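Local atomic coordinates of myosin-17 (PDB entry 7KFL), a protein that probably moves cargo along actin filaments in plant cells as a class XI myosin motor, its globular tail serving as the cargo-binding domain. Residues S257-R262 with S374-D379; R303-F308 with P328-Q333; Y37-H42 with S130-Q135. All blocks are in the same frame, centred on the assembly; numbering follows the deposited sequence.

Interaction 1 of 3, residues S257-R262 with S374-D379; sequences SLLLRR and SSFLLD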
loop_
_atom_site.group_PDB
_atom_site.type_symbol
_atom_site.label_atom_id
_atom_site.label_comp_id
_atom_site.label_asym_id
_atom_site.label_seq_id
_atom_site.Cartn_x
_atom_site.Cartn_y
_atom_site.Cartn_z
ATOM N N SER A 257 2.809 3.600 19.994
ATOM C CA SER A 257 2.212 3.100 21.263
ATOM C C SER A 257 3.309 2.907 22.321
ATOM O O SER A 257 3.007 3.079 23.522
ATOM C CB SER A 257 1.405 1.840 21.042
ATOM O OG SER A 257 2.234 0.746 20.686
ATOM N N LEU A 258 4.539 2.583 21.899
ATOM C CA LEU A 258 5.721 2.493 22.803
ATOM C C LEU A 258 6.032 3.880 23.379
ATOM O O LEU A 258 6.396 3.947 24.569
ATOM C CB LEU A 258 6.935 1.944 22.043
ATOM C CG LEU A 258 6.836 0.501 21.546
ATOM C CD1 LEU A 258 8.208 -0.016 21.142
ATOM C CD2 LEU A 258 6.219 -0.414 22.593
ATOM N N LEU A 259 5.896 4.933 22.565
ATOM C CA LEU A 259 6.250 6.330 22.938
ATOM C C LEU A 259 5.167 6.945 23.832
ATOM O O LEU A 259 5.535 7.759 24.699
ATOM C CB LEU A 259 6.429 7.173 21.672
ATOM C CG LEU A 259 7.517 6.725 20.697
ATOM C CD1 LEU A 259 7.584 7.680 19.516
ATOM C CD2 LEU A 259 8.876 6.628 21.374
ATOM N N LEU A 260 3.893 6.591 23.622
ATOM C CA LEU A 260 2.726 7.318 24.198
ATOM C C LEU A 260 2.023 6.502 25.293
ATOM O O LEU A 260 1.364 7.136 26.143
ATOM C CB LEU A 260 1.754 7.667 23.067
ATOM C CG LEU A 260 2.296 8.611 21.992
ATOM C CD1 LEU A 260 1.191 9.016 21.031
ATOM C CD2 LEU A 260 2.940 9.844 22.609
ATOM N N ARG A 261 2.126 5.169 25.272
ATOM C CA ARG A 261 1.493 4.278 26.285
ATOM C C ARG A 261 2.575 3.716 27.213
ATOM O O ARG A 261 3.442 2.963 26.723
ATOM C CB ARG A 261 0.716 3.144 25.613
ATOM C CG ARG A 261 -0.318 3.615 24.604
ATOM C CD ARG A 261 -1.426 2.594 24.445
ATOM N NE ARG A 261 -2.501 3.078 23.595
ATOM C CZ ARG A 261 -3.726 2.564 23.546
ATOM N NH1 ARG A 261 -4.058 1.532 24.306
ATOM N NH2 ARG A 261 -4.623 3.091 22.732
ATOM N N ARG A 262 2.515 4.079 28.497
ATOM C CA ARG A 262 3.456 3.621 29.553
ATOM C C ARG A 262 3.446 2.088 29.586
ATOM O O ARG A 262 4.539 1.493 29.518
ATOM C CB ARG A 262 3.067 4.238 30.901
ATOM C CG ARG A 262 4.064 3.993 32.026
ATOM C CD ARG A 262 3.682 2.813 32.901
ATOM N NE ARG A 262 4.545 2.679 34.068
ATOM C CZ ARG A 262 4.405 1.755 35.015
ATOM N NH1 ARG A 262 3.427 0.866 34.944
ATOM N NH2 ARG A 262 5.248 1.724 36.035
ATOM N N SER A 374 13.561 17.154 15.390
ATOM C CA SER A 374 13.954 15.728 15.523
ATOM C C SER A 374 12.702 14.850 15.441
ATOM O O SER A 374 11.612 15.327 15.820
ATOM C CB SER A 374 14.722 15.487 16.801
ATOM O OG SER A 374 13.939 15.816 17.942
ATOM N N SER A 375 12.856 13.618 14.951
ATOM C CA SER A 375 11.770 12.611 14.845
ATOM C C SER A 375 11.347 12.174 16.252
ATOM O O SER A 375 12.237 11.864 17.068
ATOM C CB SER A 375 12.201 11.431 14.010
ATOM O OG SER A 375 12.526 11.835 12.690
ATOM N N PHE A 376 10.040 12.182 16.530
ATOM C CA PHE A 376 9.433 11.562 17.736
ATOM C C PHE A 376 8.370 10.561 17.269
ATOM O O PHE A 376 8.749 9.411 16.969
ATOM C CB PHE A 376 8.925 12.636 18.703
ATOM C CG PHE A 376 8.496 12.099 20.046
ATOM C CD1 PHE A 376 9.394 11.413 20.849
ATOM C CD2 PHE A 376 7.201 12.280 20.511
ATOM C CE1 PHE A 376 9.006 10.918 22.084
ATOM C CE2 PHE A 376 6.813 11.783 21.747
ATOM C CZ PHE A 376 7.718 11.104 22.532
ATOM N N LEU A 377 7.102 10.977 17.179
ATOM C CA LEU A 377 6.008 10.149 16.610
ATOM C C LEU A 377 6.277 9.934 15.118
ATOM O O LEU A 377 6.852 10.836 14.485
ATOM C CB LEU A 377 4.659 10.839 16.839
ATOM C CG LEU A 377 4.222 10.968 18.297
ATOM C CD1 LEU A 377 2.896 11.701 18.401
ATOM C CD2 LEU A 377 4.118 9.607 18.965
ATOM N N LEU A 378 5.898 8.766 14.593
ATOM C CA LEU A 378 6.026 8.415 13.155
ATOM C C LEU A 378 4.705 8.714 12.442
ATOM O O LEU A 378 3.653 8.787 13.116
ATOM C CB LEU A 378 6.398 6.935 13.017
ATOM C CG LEU A 378 7.698 6.504 13.695
ATOM C CD1 LEU A 378 7.921 5.011 13.525
ATOM C CD2 LEU A 378 8.887 7.274 13.149
ATOM N N ASP A 379 4.774 8.890 11.122
ATOM C CA ASP A 379 3.595 9.029 10.229
ATOM C C ASP A 379 3.735 8.002 9.104
ATOM O O ASP A 379 4.869 7.805 8.622
ATOM C CB ASP A 379 3.469 10.456 9.693
ATOM C CG ASP A 379 2.033 10.912 9.509
ATOM O OD1 ASP A 379 1.145 10.037 9.410
ATOM O OD2 ASP A 379 1.810 12.141 9.472
#

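Interaction 2 of 3, residues R303-F308 with P328-Q333; sequences RQAVGF and PVLSIQ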
loop_
_atom_site.group_PDB
_atom_site.type_symbol
_atom_site.label_atom_id
_atom_site.label_comp_id
_atom_site.label_asym_id
_atom_site.label_seq_id
_atom_site.Cartn_x
_atom_site.Cartn_y
_atom_site.Cartn_z
ATOM N N ARG A 303 10.890 -2.953 15.181
ATOM C CA ARG A 303 11.829 -4.099 15.341
ATOM C C ARG A 303 12.956 -3.708 16.307
ATOM O O ARG A 303 13.191 -4.461 17.276
ATOM C CB ARG A 303 12.393 -4.528 13.982
ATOM C CG ARG A 303 11.414 -5.322 13.130
ATOM C CD ARG A 303 11.803 -5.351 11.664
ATOM N NE ARG A 303 13.137 -5.898 11.457
ATOM C CZ ARG A 303 13.824 -5.827 10.319
ATOM N NH1 ARG A 303 13.312 -5.228 9.256
ATOM N NH2 ARG A 303 15.031 -6.360 10.251
ATOM N N GLN A 304 13.606 -2.570 16.052
ATOM C CA GLN A 304 14.764 -2.057 16.835
ATOM C C GLN A 304 14.301 -1.656 18.242
ATOM O O GLN A 304 15.001 -2.013 19.210
ATOM C CB GLN A 304 15.427 -0.891 16.099
ATOM C CG GLN A 304 16.267 -1.339 14.910
ATOM C CD GLN A 304 16.782 -0.190 14.077
ATOM O OE1 GLN A 304 17.003 0.914 14.569
ATOM N NE2 GLN A 304 16.994 -0.448 12.796
ATOM N N ALA A 305 13.169 -0.950 18.344
ATOM C CA ALA A 305 12.536 -0.521 19.615
ATOM C C ALA A 305 12.223 -1.745 20.484
ATOM O O ALA A 305 12.517 -1.706 21.691
ATOM C CB ALA A 305 11.289 0.276 19.330
ATOM N N VAL A 306 11.637 -2.787 19.889
ATOM C CA VAL A 306 11.348 -4.090 20.561
ATOM C C VAL A 306 12.678 -4.760 20.929
ATOM O O VAL A 306 12.768 -5.316 22.040
ATOM C CB VAL A 306 10.471 -4.992 19.671
ATOM C CG1 VAL A 306 10.503 -6.450 20.105
ATOM C CG2 VAL A 306 9.042 -4.487 19.626
ATOM N N GLY A 307 13.663 -4.704 20.027
ATOM C CA GLY A 307 15.037 -5.186 20.264
ATOM C C GLY A 307 15.633 -4.579 21.525
ATOM O O GLY A 307 16.329 -5.310 22.261
ATOM N N PHE A 308 15.366 -3.292 21.770
ATOM C CA PHE A 308 15.804 -2.549 22.982
ATOM C C PHE A 308 15.058 -3.085 24.209
ATOM O O PHE A 308 15.729 -3.456 25.184
ATOM C CB PHE A 308 15.590 -1.042 22.816
ATOM C CG PHE A 308 15.921 -0.227 24.042
ATOM C CD1 PHE A 308 17.235 0.095 24.346
ATOM C CD2 PHE A 308 14.919 0.209 24.897
ATOM C CE1 PHE A 308 17.539 0.840 25.477
ATOM C CE2 PHE A 308 15.224 0.951 26.028
ATOM C CZ PHE A 308 16.534 1.265 26.315
ATOM N N PRO A 328 19.886 1.990 15.422
ATOM C CA PRO A 328 20.465 3.029 14.565
ATOM C C PRO A 328 19.457 3.923 13.822
ATOM O O PRO A 328 19.861 4.977 13.371
ATOM C CB PRO A 328 21.303 2.232 13.550
ATOM C CG PRO A 328 20.663 0.862 13.527
ATOM C CD PRO A 328 20.210 0.635 14.952
ATOM N N VAL A 329 18.194 3.498 13.710
ATOM C CA VAL A 329 17.114 4.236 12.986
ATOM C C VAL A 329 16.376 5.164 13.962
ATOM O O VAL A 329 15.810 6.171 13.490
ATOM C CB VAL A 329 16.153 3.261 12.276
ATOM C CG1 VAL A 329 14.831 3.914 11.897
ATOM C CG2 VAL A 329 16.806 2.637 11.053
ATOM N N LEU A 330 16.377 4.849 15.261
ATOM C CA LEU A 330 15.663 5.641 16.303
ATOM C C LEU A 330 16.427 6.937 16.584
ATOM O O LEU A 330 17.670 6.893 16.647
ATOM C CB LEU A 330 15.510 4.814 17.584
ATOM C CG LEU A 330 14.218 4.006 17.696
ATOM C CD1 LEU A 330 14.186 2.882 16.672
ATOM C CD2 LEU A 330 14.047 3.452 19.102
ATOM N N SER A 331 15.695 8.044 16.754
ATOM C CA SER A 331 16.226 9.366 17.172
ATOM C C SER A 331 16.511 9.351 18.679
ATOM O O SER A 331 15.980 8.461 19.379
ATOM C CB SER A 331 15.266 10.470 16.818
ATOM O OG SER A 331 14.154 10.470 17.700
ATOM N N ILE A 332 17.304 10.315 19.156
ATOM C CA ILE A 332 17.645 10.485 20.599
ATOM C C ILE A 332 16.352 10.748 21.382
ATOM O O ILE A 332 16.197 10.154 22.464
ATOM C CB ILE A 332 18.686 11.607 20.800
ATOM C CG1 ILE A 332 20.042 11.253 20.181
ATOM C CG2 ILE A 332 18.817 11.968 22.274
ATOM C CD1 ILE A 332 20.761 10.096 20.850
ATOM N N GLN A 333 15.463 11.596 20.854
ATOM C CA GLN A 333 14.206 12.008 21.539
ATOM C C GLN A 333 13.299 10.782 21.727
ATOM O O GLN A 333 12.580 10.736 22.748
ATOM C CB GLN A 333 13.473 13.113 20.769
ATOM C CG GLN A 333 12.852 14.169 21.677
ATOM C CD GLN A 333 11.414 14.492 21.343
ATOM O OE1 GLN A 333 11.096 14.958 20.249
ATOM N NE2 GLN A 333 10.526 14.266 22.300
#

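Interaction 3 of 3, residues Y37-H42 with S130-Q135; sequences YKCLLH and SFLNRQ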
loop_
_atom_site.group_PDB
_atom_site.type_symbol
_atom_site.label_atom_id
_atom_site.label_comp_id
_atom_site.label_asym_id
_atom_site.label_seq_id
_atom_site.Cartn_x
_atom_site.Cartn_y
_atom_site.Cartn_z
ATOM N N TYR A 37 -9.342 -0.845 -25.493
ATOM C CA TYR A 37 -8.212 -0.328 -26.312
ATOM C C TYR A 37 -8.481 -0.561 -27.804
ATOM O O TYR A 37 -8.285 0.379 -28.597
ATOM C CB TYR A 37 -6.895 -0.991 -25.908
ATOM C CG TYR A 37 -5.702 -0.520 -26.701
ATOM C CD1 TYR A 37 -5.282 0.797 -26.636
ATOM C CD2 TYR A 37 -4.996 -1.385 -27.522
ATOM C CE1 TYR A 37 -4.193 1.246 -27.364
ATOM C CE2 TYR A 37 -3.901 -0.954 -28.255
ATOM C CZ TYR A 37 -3.498 0.367 -28.175
ATOM O OH TYR A 37 -2.423 0.805 -28.889
ATOM N N LYS A 38 -8.915 -1.772 -28.167
ATOM C CA LYS A 38 -9.083 -2.219 -29.578
ATOM C C LYS A 38 -10.238 -1.462 -30.243
ATOM O O LYS A 38 -10.052 -1.014 -31.392
ATOM C CB LYS A 38 -9.288 -3.733 -29.633
ATOM C CG LYS A 38 -8.026 -4.535 -29.366
ATOM C CD LYS A 38 -8.162 -6.001 -29.677
ATOM C CE LYS A 38 -6.830 -6.716 -29.646
ATOM N NZ LYS A 38 -7.013 -8.181 -29.569
ATOM N N CYS A 39 -11.379 -1.330 -29.560
ATOM C CA CYS A 39 -12.543 -0.518 -30.011
ATOM C C CYS A 39 -12.084 0.907 -30.345
ATOM O O CYS A 39 -12.388 1.382 -31.458
ATOM C CB CYS A 39 -13.637 -0.468 -28.951
ATOM S SG CYS A 39 -14.465 -2.059 -28.703
ATOM N N LEU A 40 -11.371 1.550 -29.416
ATOM C CA LEU A 40 -10.875 2.945 -29.558
ATOM C C LEU A 40 -9.892 3.017 -30.732
ATOM O O LEU A 40 -9.885 4.052 -31.434
ATOM C CB LEU A 40 -10.210 3.390 -28.249
ATOM C CG LEU A 40 -11.110 3.435 -27.012
ATOM C CD1 LEU A 40 -10.335 3.949 -25.809
ATOM C CD2 LEU A 40 -12.351 4.287 -27.245
ATOM N N LEU A 41 -9.100 1.960 -30.933
ATOM C CA LEU A 41 -8.113 1.851 -32.043
ATOM C C LEU A 41 -8.868 1.627 -33.361
ATOM O O LEU A 41 -8.502 2.268 -34.368
ATOM C CB LEU A 41 -7.142 0.704 -31.739
ATOM C CG LEU A 41 -5.741 0.843 -32.333
ATOM C CD1 LEU A 41 -4.999 2.026 -31.725
ATOM C CD2 LEU A 41 -4.945 -0.437 -32.130
ATOM N N HIS A 42 -9.895 0.770 -33.335
ATOM C CA HIS A 42 -10.784 0.443 -34.485
ATOM C C HIS A 42 -11.516 1.710 -34.947
ATOM O O HIS A 42 -11.424 2.039 -36.148
ATOM C CB HIS A 42 -11.753 -0.687 -34.099
ATOM C CG HIS A 42 -12.625 -1.159 -35.215
ATOM N ND1 HIS A 42 -12.121 -1.822 -36.320
ATOM C CD2 HIS A 42 -13.963 -1.084 -35.396
ATOM C CE1 HIS A 42 -13.110 -2.123 -37.137
ATOM N NE2 HIS A 42 -14.251 -1.682 -36.592
ATOM N N SER A 130 -18.720 -6.933 -33.302
ATOM C CA SER A 130 -18.395 -8.332 -33.691
ATOM C C SER A 130 -17.209 -8.351 -34.667
ATOM O O SER A 130 -17.072 -9.337 -35.417
ATOM C CB SER A 130 -19.609 -9.022 -34.269
ATOM O OG SER A 130 -20.622 -9.175 -33.284
ATOM N N PHE A 131 -16.380 -7.303 -34.641
ATOM C CA PHE A 131 -15.104 -7.183 -35.399
ATOM C C PHE A 131 -13.958 -7.799 -34.583
ATOM O O PHE A 131 -12.881 -8.050 -35.159
ATOM C CB PHE A 131 -14.808 -5.715 -35.730
ATOM C CG PHE A 131 -14.519 -4.848 -34.530
ATOM C CD1 PHE A 131 -15.550 -4.255 -33.818
ATOM C CD2 PHE A 131 -13.216 -4.633 -34.107
ATOM C CE1 PHE A 131 -15.285 -3.467 -32.708
ATOM C CE2 PHE A 131 -12.951 -3.842 -32.999
ATOM C CZ PHE A 131 -13.987 -3.261 -32.303
ATOM N N LEU A 132 -14.191 -8.034 -33.285
ATOM C CA LEU A 132 -13.194 -8.575 -32.318
ATOM C C LEU A 132 -13.112 -10.108 -32.420
ATOM O O LEU A 132 -12.292 -10.698 -31.687
ATOM C CB LEU A 132 -13.588 -8.135 -30.903
ATOM C CG LEU A 132 -13.278 -6.679 -30.556
ATOM C CD1 LEU A 132 -14.150 -6.190 -29.411
ATOM C CD2 LEU A 132 -11.806 -6.505 -30.218
ATOM N N ASN A 133 -13.905 -10.725 -33.304
ATOM C CA ASN A 133 -13.984 -12.201 -33.482
ATOM C C ASN A 133 -12.920 -12.672 -34.484
ATOM O O ASN A 133 -12.869 -13.892 -34.740
ATOM C CB ASN A 133 -15.377 -12.647 -33.939
ATOM C CG ASN A 133 -16.503 -11.975 -33.182
ATOM O OD1 ASN A 133 -16.284 -11.366 -32.137
ATOM N ND2 ASN A 133 -17.715 -12.076 -33.703
ATOM N N ARG A 134 -12.109 -11.755 -35.029
ATOM C CA ARG A 134 -11.078 -12.054 -36.061
ATOM C C ARG A 134 -9.802 -12.582 -35.386
ATOM O O ARG A 134 -9.038 -13.296 -36.065
ATOM C CB ARG A 134 -10.829 -10.823 -36.947
ATOM C CG ARG A 134 -9.841 -9.796 -36.403
ATOM C CD ARG A 134 -8.499 -9.793 -37.124
ATOM N NE ARG A 134 -7.856 -8.482 -37.103
ATOM C CZ ARG A 134 -6.652 -8.206 -37.604
ATOM N NH1 ARG A 134 -5.924 -9.153 -38.174
ATOM N NH2 ARG A 134 -6.176 -6.974 -37.531
ATOM N N GLN A 135 -9.582 -12.255 -34.106
ATOM C CA GLN A 135 -8.400 -12.714 -33.324
ATOM C C GLN A 135 -8.746 -12.779 -31.830
ATOM O O GLN A 135 -9.858 -12.354 -31.454
ATOM C CB GLN A 135 -7.200 -11.798 -33.585
ATOM C CG GLN A 135 -7.378 -10.370 -33.080
ATOM C CD GLN A 135 -6.261 -9.448 -33.513
ATOM O OE1 GLN A 135 -6.498 -8.333 -33.971
ATOM N NE2 GLN A 135 -5.025 -9.904 -33.369
#

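Interaction 1 of 3, residues S257-R262 with S374-D379
L259 sends CD1 over the middle of one face of the F376 ring, and its CB stands 4.2 Å from F376 CZ. The same methyl presses against the backbone of the partner, with L259 CD1 3.3 Å from F376 O, and meets L377 CD2 at 4.0 Å. L259, which loses the most surface here, has CG anti to its carbonyl carbon (chi1 -60°), a setting that carries CD1 across to the loop and over the ring. Next to it, L260 and L377 meet tip to tip, L260 CD1 lying 3.6 Å from L377 CD2. L260 CD2 approaches F376 CE2 obliquely at 4.4 Å. L259 and L260 are the last two residues of helix 236-260, in the DIL region of the globular tail, and the facing 374-379 segment is an extended, irregular part of the chain after helix 354-369, laid across the C-terminal end of helix 236-260 by apolar contacts. Polar anchors come from two helices: F376 O accepts a hydrogen bond from Q334 NE2 of helix 332-341, and L378 N gives one to N256 OD1 of helix 236-260 itself. L259 O, near the helix end, is taken by R337 NH1. L259 also packs on I338, whereas L260 is exposed.

Interaction 2 of 3, residues R303-F308 with P328-Q333
Helix 300-309 faces a turn of chain that leads into helix 332-341, the Q304-V329 and A305-L330 CA-CA distances both being 7.7 Å. This is a helix-to-loop contact within the DIL region of the globular tail, joining two helices of the bundle through the segment that precedes the second one. Q304 gives up more surface than any other residue here. Its CB is directed at the loop, and with CG anti to the carbonyl carbon (chi1 -75°) and the chain extended past CG, the amide arrives at the backbone of P328 and V329. V329 N donates to Q304 OE1 at 3.0 Å, with an N-H...O angle of 161°; the V329 nitrogen lies in the carbonyl plane of the Q304 amide, on a lone pair of OE1, the C=O...N angle being 138°. P328 CD sits over one face of the amide, 3.6 Å from Q304 CD. The V329 side chain crosses Q304 at about a right angle, near the amide plane and slightly to its opposite side, V329 CG2 lying 3.5 Å from Q304 NE2. Nearer the helix backbone, the contact is apolar. L330, buried, points toward the helix and also packs on F255, L335 and I338, which ties this turn to helices 236-260 and 332-341. S331 takes the N-cap position of helix 332-341. The two methyls of L330 divide between the two helix residues: CD1 lies 4.0 Å from Q304 CB, and CD2 lies 4.2 Å from A305 CB.

Interaction 3 of 3, residues Y37-H42 with S130-Q135
The imidazole of H42 and the ring of F131 lie face to face, their planes only 9° apart and their centroids 3.8 Å from each other. The two side chains slide past one another in opposite directions, and the closest ring atoms, H42 CG and F131 CE2, are 3.5 Å apart. H42 has CG anti to the backbone N (chi1 -176°), which sends its ring out from the helix toward the loop. The other face of F131 is covered, toward its rim, by CG of the next residue, L132. At the edge of the same ring comes C39 SG, 3.8 Å from F131 CZ, a cysteine sulfur-aromatic contact. All this lies on the outer side of helix 31-43, where a loop between strands 92-93 and 146-147 docks against one helical turn, on the side presented by K38, C39 and H42. At the other end of the contact, the aliphatic part of K38 crosses L132 obliquely, K38 CD lying 3.7 Å from L132 CD2. Extended beyond CG, K38 also brings NZ to 4.2 Å from Q135 CG, and its ammonium group is hydrogen-bonded to the carbonyl oxygens of L137 and K139.

Overall arrangement
Interactions 1 and 2 are neighbours, their centres about 11 Å apart at one end of the elongated, mostly helical globular tail. The segments of interaction 2 both fall between those of interaction 1 along the chain, and the two contacts touch: L258 CD1 packs on A305 CB, and S375 O and S331 OG probably share a hydrogen bond. Together they bring helices 236-260, 300-309 and 332-341 and the late 374-379 loop into one region. Interaction 3 closes earlier and lies on the opposite side of the chain's centre, about 56 Å from interaction 1 and 58 Å from interaction 2, centre to centre. The two regions thus lie toward opposite ends of the domain.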